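Local coordinates for protein tRNA dimethylallyltransferase (Bacillus halodurans, PDB 3EXA) that probably transfers a dimethylallyl group from dimethylallyl diphosphate onto adenine 37 of tRNAs that read codons beginning with uridine, at residues Q239-Y247 against A259-Y270. Sequence-based numbering, arbitrary orientation.
Sequences QAIGYKEMY and AIDTLKRNSRRY
E245 sits as a knob in the hole formed on helix 256-279 by A259, T262, L263 and N266. Its chain, bent at chi2 (82°), lays CG 3.7 Å from L263 CA and swings the carboxylate toward N266. There N266 ND2 donates to E245 OE2 over 2.8 Å, nearly straight at 161°; the oxygen uses its anti lone pair and lies close to the amide plane. With an alanine here the knob is cut back to CB, which would probably leave N266 ND2 without this acceptor and open a gap between T262, L263 and N266. Packing is tight where the CE methyl of M246, modelled as selenomethionine, presses to 3.5 Å from A259 CB, with A224 of helix 220-229 also against M246. The first turn of helix 244-251 and the loop leading into it thus pack on helix 256-279, among the helices between strands 191-198 and 284-288 of this P-loop-type transferase. In that loop, likely to meet tRNA, I241 forms a second close patch: CD1 lies 3.4 Å from N266 CB and 3.5 Å from Y270 CB. Y270 also touches T101, which probably contacts tRNA. The fit loosens at partly exposed K244, whose CE only approaches N266 ND2, at 4.0 Å.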
ATOM      1  N   GLN A 239     -22.796   6.005 -15.220  1.00 17.47           N
ATOM      2  CA  GLN A 239     -21.848   6.960 -15.770  1.00 23.66           C
ATOM      3  C   GLN A 239     -21.476   6.533 -17.179  1.00 19.85           C
ATOM      4  O   GLN A 239     -20.720   7.214 -17.871  1.00 20.63           O
ATOM      5  CB  GLN A 239     -20.597   7.036 -14.886  1.00 19.19           C
ATOM      6  CG  GLN A 239     -20.837   7.732 -13.552  1.00 16.03           C
ATOM      7  CD  GLN A 239     -19.694   7.558 -12.556  1.00 15.93           C
ATOM      8  OE1 GLN A 239     -19.193   6.452 -12.356  1.00 20.82           O
ATOM      9  NE2 GLN A 239     -19.295   8.649 -11.911  1.00 12.26           N
ATOM     10  N   ALA A 240     -22.025   5.401 -17.604  1.00 17.79           N
ATOM     11  CA  ALA A 240     -21.744   4.869 -18.935  1.00 18.69           C
ATOM     12  C   ALA A 240     -22.192   5.797 -20.064  1.00 22.18           C
ATOM     13  O   ALA A 240     -23.221   6.478 -19.970  1.00 16.07           O
ATOM     14  CB  ALA A 240     -22.397   3.501 -19.100  1.00 14.31           C
ATOM     15  N   ILE A 241     -21.401   5.786 -21.131  1.00 20.89           N
ATOM     16  CA  ILE A 241     -21.616   6.600 -22.316  1.00 26.64           C
ATOM     17  C   ILE A 241     -22.860   6.200 -23.123  1.00 26.70           C
ATOM     18  O   ILE A 241     -22.796   6.009 -24.340  1.00 29.94           O
ATOM     19  CB  ILE A 241     -20.357   6.538 -23.214  1.00 29.78           C
ATOM     20  CG1 ILE A 241     -20.489   7.505 -24.380  1.00 36.80           C
ATOM     21  CG2 ILE A 241     -20.136   5.115 -23.701  1.00 41.06           C
ATOM     22  CD1 ILE A 241     -19.227   7.612 -25.201  1.00 41.34           C
ATOM     23  N   GLY A 242     -23.982   6.098 -22.412  1.00 27.49           N
ATOM     24  CA  GLY A 242     -25.270   5.736 -22.980  1.00 12.00           C
ATOM     25  C   GLY A 242     -26.401   5.892 -21.963  1.00 21.41           C
ATOM     26  O   GLY A 242     -27.567   5.692 -22.298  1.00 27.52           O
ATOM     27  N   TYR A 243     -26.067   6.223 -20.714  1.00 22.79           N
ATOM     28  CA  TYR A 243     -27.069   6.454 -19.663  1.00 15.77           C
ATOM     29  C   TYR A 243     -26.845   7.853 -19.079  1.00 16.68           C
ATOM     30  O   TYR A 243     -27.767   8.471 -18.554  1.00 15.70           O
ATOM     31  CB  TYR A 243     -26.974   5.419 -18.516  1.00 16.67           C
ATOM     32  CG  TYR A 243     -27.447   4.022 -18.875  1.00 10.82           C
ATOM     33  CD1 TYR A 243     -26.596   3.132 -19.515  1.00 19.34           C
ATOM     34  CD2 TYR A 243     -28.770   3.629 -18.660  1.00 13.63           C
ATOM     35  CE1 TYR A 243     -27.036   1.887 -19.951  1.00 18.36           C
ATOM     36  CE2 TYR A 243     -29.235   2.383 -19.091  1.00 12.88           C
ATOM     37  CZ  TYR A 243     -28.356   1.518 -19.745  1.00 24.32           C
ATOM     38  OH  TYR A 243     -28.793   0.312 -20.242  1.00 19.60           O
ATOM     39  N   LYS A 244     -25.613   8.347 -19.171  1.00 21.59           N
ATOM     40  CA  LYS A 244     -25.306   9.665 -18.639  1.00 22.82           C
ATOM     41  C   LYS A 244     -26.020  10.765 -19.430  1.00 20.27           C
ATOM     42  O   LYS A 244     -26.501  11.724 -18.848  1.00 22.07           O
ATOM     43  CB  LYS A 244     -23.786   9.908 -18.608  1.00 17.38           C
ATOM     44  CG  LYS A 244     -23.133  10.151 -19.946  1.00 24.81           C
ATOM     45  CD  LYS A 244     -21.629  10.426 -19.816  1.00 21.91           C
ATOM     46  CE  LYS A 244     -20.995  10.405 -21.217  1.00 31.36           C
ATOM     47  NZ  LYS A 244     -19.532  10.692 -21.254  1.00 32.70           N
ATOM     48  N   GLU A 245     -26.124  10.617 -20.744  1.00 20.04           N
ATOM     49  CA  GLU A 245     -26.800  11.633 -21.535  1.00 18.84           C
ATOM     50  C   GLU A 245     -28.253  11.769 -21.101  1.00 22.45           C
ATOM     51  O   GLU A 245     -28.776  12.881 -20.966  1.00 27.23           O
ATOM     52  CB  GLU A 245     -26.740  11.295 -23.013  1.00 17.40           C
ATOM     53  CG  GLU A 245     -25.330  11.251 -23.578  1.00 21.70           C
ATOM     54  CD  GLU A 245     -24.614   9.938 -23.333  1.00 26.42           C
ATOM     55  OE1 GLU A 245     -25.280   8.924 -23.001  1.00 30.13           O
ATOM     56  OE2 GLU A 245     -23.374   9.914 -23.501  1.00 30.04           O
HETATM   57  N   MSE A 246     -28.914  10.643 -20.878  1.00 22.51           N
HETATM   58  CA  MSE A 246     -30.299  10.690 -20.440  1.00 16.70           C
HETATM   59  C   MSE A 246     -30.380  11.331 -19.049  1.00 14.13           C
HETATM   60  O   MSE A 246     -31.309  12.083 -18.758  1.00 13.24           O
HETATM   61  CB  MSE A 246     -30.905   9.283 -20.428  1.00 19.46           C
HETATM   62  CG  MSE A 246     -31.049   8.669 -21.815  1.00 18.46           C
HETATM   63 SE   MSE A 246     -32.080   9.782 -23.067  1.00 36.78          SE
HETATM   64  CE  MSE A 246     -30.621  10.336 -24.238  1.00 29.52           C
ATOM     65  N   TYR A 247     -29.403  11.059 -18.191  1.00 14.22           N
ATOM     66  CA  TYR A 247     -29.426  11.652 -16.863  1.00  9.30           C
ATOM     67  C   TYR A 247     -29.369  13.186 -16.915  1.00 14.01           C
ATOM     68  O   TYR A 247     -30.035  13.863 -16.128  1.00 10.84           O
ATOM     69  CB  TYR A 247     -28.295  11.094 -16.000  1.00 11.83           C
ATOM     70  CG  TYR A 247     -28.688   9.877 -15.187  1.00 15.08           C
ATOM     71  CD1 TYR A 247     -28.339   9.788 -13.842  1.00 24.23           C
ATOM     72  CD2 TYR A 247     -29.401   8.817 -15.754  1.00 12.26           C
ATOM     73  CE1 TYR A 247     -28.684   8.682 -13.071  1.00 16.65           C
ATOM     74  CE2 TYR A 247     -29.749   7.695 -14.982  1.00 17.59           C
ATOM     75  CZ  TYR A 247     -29.381   7.645 -13.635  1.00 14.75           C
ATOM     76  OH  TYR A 247     -29.709   6.570 -12.836  1.00 18.80           O
ATOM     77  N   ALA A 259     -29.904  15.610 -25.798  1.00 15.02           N
ATOM     78  CA  ALA A 259     -29.357  14.380 -25.231  1.00 20.44           C
ATOM     79  C   ALA A 259     -29.106  13.350 -26.334  1.00 16.81           C
ATOM     80  O   ALA A 259     -28.001  12.813 -26.449  1.00 15.22           O
ATOM     81  CB  ALA A 259     -30.306  13.812 -24.164  1.00 16.48           C
ATOM     82  N   ILE A 260     -30.132  13.085 -27.142  1.00 19.35           N
ATOM     83  CA  ILE A 260     -30.040  12.134 -28.258  1.00 14.62           C
ATOM     84  C   ILE A 260     -28.882  12.491 -29.184  1.00 11.51           C
ATOM     85  O   ILE A 260     -28.111  11.625 -29.593  1.00 20.81           O
ATOM     86  CB  ILE A 260     -31.346  12.125 -29.104  1.00 20.74           C
ATOM     87  CG1 ILE A 260     -32.513  11.593 -28.275  1.00 23.89           C
ATOM     88  CG2 ILE A 260     -31.174  11.257 -30.343  1.00 15.01           C
ATOM     89  CD1 ILE A 260     -33.859  11.825 -28.919  1.00 19.24           C
ATOM     90  N   ASP A 261     -28.766  13.767 -29.524  1.00 14.15           N
ATOM     91  CA  ASP A 261     -27.688  14.199 -30.402  1.00 19.06           C
ATOM     92  C   ASP A 261     -26.325  13.980 -29.745  1.00 20.46           C
ATOM     93  O   ASP A 261     -25.374  13.554 -30.400  1.00 19.04           O
ATOM     94  CB  ASP A 261     -27.869  15.673 -30.760  1.00 22.85           C
ATOM     95  CG  ASP A 261     -26.688  16.233 -31.530  1.00 35.57           C
ATOM     96  OD1 ASP A 261     -25.694  16.633 -30.896  1.00 34.01           O
ATOM     97  OD2 ASP A 261     -26.752  16.268 -32.774  1.00 44.56           O
ATOM     98  N   THR A 262     -26.243  14.256 -28.445  1.00 21.43           N
ATOM     99  CA  THR A 262     -25.001  14.100 -27.691  1.00 18.49           C
ATOM    100  C   THR A 262     -24.636  12.631 -27.497  1.00 19.12           C
ATOM    101  O   THR A 262     -23.455  12.263 -27.513  1.00 19.46           O
ATOM    102  CB  THR A 262     -25.104  14.808 -26.324  1.00 19.03           C
ATOM    103  OG1 THR A 262     -25.133  16.230 -26.529  1.00 22.05           O
ATOM    104  CG2 THR A 262     -23.911  14.448 -25.433  1.00 17.58           C
ATOM    105  N   LEU A 263     -25.653  11.797 -27.323  1.00 14.01           N
ATOM    106  CA  LEU A 263     -25.444  10.364 -27.155  1.00 15.41           C
ATOM    107  C   LEU A 263     -24.865   9.796 -28.439  1.00 13.64           C
ATOM    108  O   LEU A 263     -23.953   8.975 -28.412  1.00 18.31           O
ATOM    109  CB  LEU A 263     -26.770   9.662 -26.841  1.00 18.97           C
ATOM    110  CG  LEU A 263     -26.781   8.135 -26.932  1.00 16.00           C
ATOM    111  CD1 LEU A 263     -25.597   7.563 -26.170  1.00 13.59           C
ATOM    112  CD2 LEU A 263     -28.083   7.592 -26.372  1.00 19.09           C
ATOM    113  N   LYS A 264     -25.407  10.230 -29.572  1.00 13.71           N
ATOM    114  CA  LYS A 264     -24.920   9.751 -30.850  1.00 12.13           C
ATOM    115  C   LYS A 264     -23.460  10.135 -31.048  1.00 14.11           C
ATOM    116  O   LYS A 264     -22.636   9.315 -31.464  1.00  9.88           O
ATOM    117  CB  LYS A 264     -25.765  10.320 -31.985  1.00 10.91           C
ATOM    118  CG  LYS A 264     -27.134   9.648 -32.129  1.00 12.40           C
ATOM    119  CD  LYS A 264     -27.970  10.304 -33.229  1.00 14.01           C
ATOM    120  CE  LYS A 264     -29.268   9.541 -33.487  1.00 15.74           C
ATOM    121  NZ  LYS A 264     -30.044  10.113 -34.625  1.00 12.64           N
ATOM    122  N   ARG A 265     -23.152  11.390 -30.742  1.00 15.60           N
ATOM    123  CA  ARG A 265     -21.806  11.908 -30.880  1.00 17.49           C
ATOM    124  C   ARG A 265     -20.858  11.140 -29.971  1.00 18.54           C
ATOM    125  O   ARG A 265     -19.835  10.624 -30.427  1.00 12.24           O
ATOM    126  CB  ARG A 265     -21.808  13.399 -30.550  1.00 23.32           C
ATOM    127  CG  ARG A 265     -20.458  14.079 -30.646  1.00 38.21           C
ATOM    128  CD  ARG A 265     -20.632  15.517 -31.139  1.00 50.12           C
ATOM    129  NE  ARG A 265     -21.733  16.198 -30.461  1.00 60.02           N
ATOM    130  CZ  ARG A 265     -21.780  16.430 -29.151  1.00 72.62           C
ATOM    131  NH1 ARG A 265     -22.825  17.056 -28.619  1.00 70.44           N
ATOM    132  NH2 ARG A 265     -20.781  16.040 -28.370  1.00 77.10           N
ATOM    133  N   ASN A 266     -21.193  11.043 -28.687  1.00 18.87           N
ATOM    134  CA  ASN A 266     -20.328  10.303 -27.774  1.00 17.60           C
ATOM    135  C   ASN A 266     -20.172   8.853 -28.229  1.00 13.91           C
ATOM    136  O   ASN A 266     -19.100   8.275 -28.073  1.00 16.90           O
ATOM    137  CB  ASN A 266     -20.876  10.323 -26.345  1.00 22.78           C
ATOM    138  CG  ASN A 266     -20.942  11.716 -25.763  1.00 16.01           C
ATOM    139  OD1 ASN A 266     -20.170  12.594 -26.139  1.00 19.45           O
ATOM    140  ND2 ASN A 266     -21.863  11.923 -24.832  1.00 13.96           N
ATOM    141  N   SER A 267     -21.228   8.263 -28.788  1.00  9.89           N
ATOM    142  CA  SER A 267     -21.144   6.880 -29.252  1.00  8.68           C
ATOM    143  C   SER A 267     -20.158   6.748 -30.411  1.00 16.60           C
ATOM    144  O   SER A 267     -19.433   5.754 -30.509  1.00 18.47           O
ATOM    145  CB  SER A 267     -22.515   6.357 -29.697  1.00 17.24           C
ATOM    146  OG  SER A 267     -23.379   6.132 -28.596  1.00 12.96           O
ATOM    147  N   ARG A 268     -20.139   7.742 -31.295  1.00 11.24           N
ATOM    148  CA  ARG A 268     -19.224   7.715 -32.428  1.00 18.55           C
ATOM    149  C   ARG A 268     -17.798   7.959 -31.946  1.00 19.68           C
ATOM    150  O   ARG A 268     -16.868   7.282 -32.383  1.00 14.65           O
ATOM    151  CB  ARG A 268     -19.598   8.781 -33.465  1.00 22.60           C
ATOM    152  CG  ARG A 268     -20.915   8.532 -34.186  1.00 14.14           C
ATOM    153  CD  ARG A 268     -21.066   9.530 -35.323  1.00  9.36           C
ATOM    154  NE  ARG A 268     -20.921  10.904 -34.857  1.00  9.12           N
ATOM    155  CZ  ARG A 268     -21.936  11.690 -34.505  1.00 18.82           C
ATOM    156  NH1 ARG A 268     -23.182  11.240 -34.568  1.00 17.16           N
ATOM    157  NH2 ARG A 268     -21.711  12.930 -34.100  1.00 10.20           N
ATOM    158  N   ARG A 269     -17.642   8.922 -31.038  1.00 23.06           N
ATOM    159  CA  ARG A 269     -16.337   9.273 -30.472  1.00 27.45           C
ATOM    160  C   ARG A 269     -15.720   8.084 -29.746  1.00 27.23           C
ATOM    161  O   ARG A 269     -14.501   7.898 -29.751  1.00 24.47           O
ATOM    162  CB  ARG A 269     -16.485  10.414 -29.464  1.00 29.43           C
ATOM    163  CG  ARG A 269     -15.571  11.599 -29.687  1.00 35.32           C
ATOM    164  CD  ARG A 269     -16.221  12.601 -30.625  1.00 40.40           C
ATOM    165  NE  ARG A 269     -16.270  13.942 -30.049  1.00 47.34           N
ATOM    166  CZ  ARG A 269     -16.944  14.272 -28.950  1.00 51.67           C
ATOM    167  NH1 ARG A 269     -16.920  15.524 -28.513  1.00 52.87           N
ATOM    168  NH2 ARG A 269     -17.643  13.357 -28.288  1.00 54.41           N
ATOM    169  N   TYR A 270     -16.573   7.298 -29.101  1.00 29.85           N
ATOM    170  CA  TYR A 270     -16.125   6.137 -28.348  1.00 29.48           C
ATOM    171  C   TYR A 270     -15.725   4.979 -29.268  1.00 27.26           C
ATOM    172  O   TYR A 270     -14.857   4.179 -28.921  1.00 24.12           O
ATOM    173  CB  TYR A 270     -17.225   5.712 -27.374  1.00 29.94           C
ATOM    174  CG  TYR A 270     -16.895   4.503 -26.535  1.00 33.09           C
ATOM    175  CD1 TYR A 270     -17.234   3.222 -26.966  1.00 32.45           C
ATOM    176  CD2 TYR A 270     -16.250   4.640 -25.308  1.00 39.18           C
ATOM    177  CE1 TYR A 270     -16.938   2.103 -26.193  1.00 38.54           C
ATOM    178  CE2 TYR A 270     -15.947   3.531 -24.529  1.00 41.51           C
ATOM    179  CZ  TYR A 270     -16.294   2.268 -24.975  1.00 41.44           C
ATOM    180  OH  TYR A 270     -15.984   1.169 -24.210  1.00 53.32           O
TER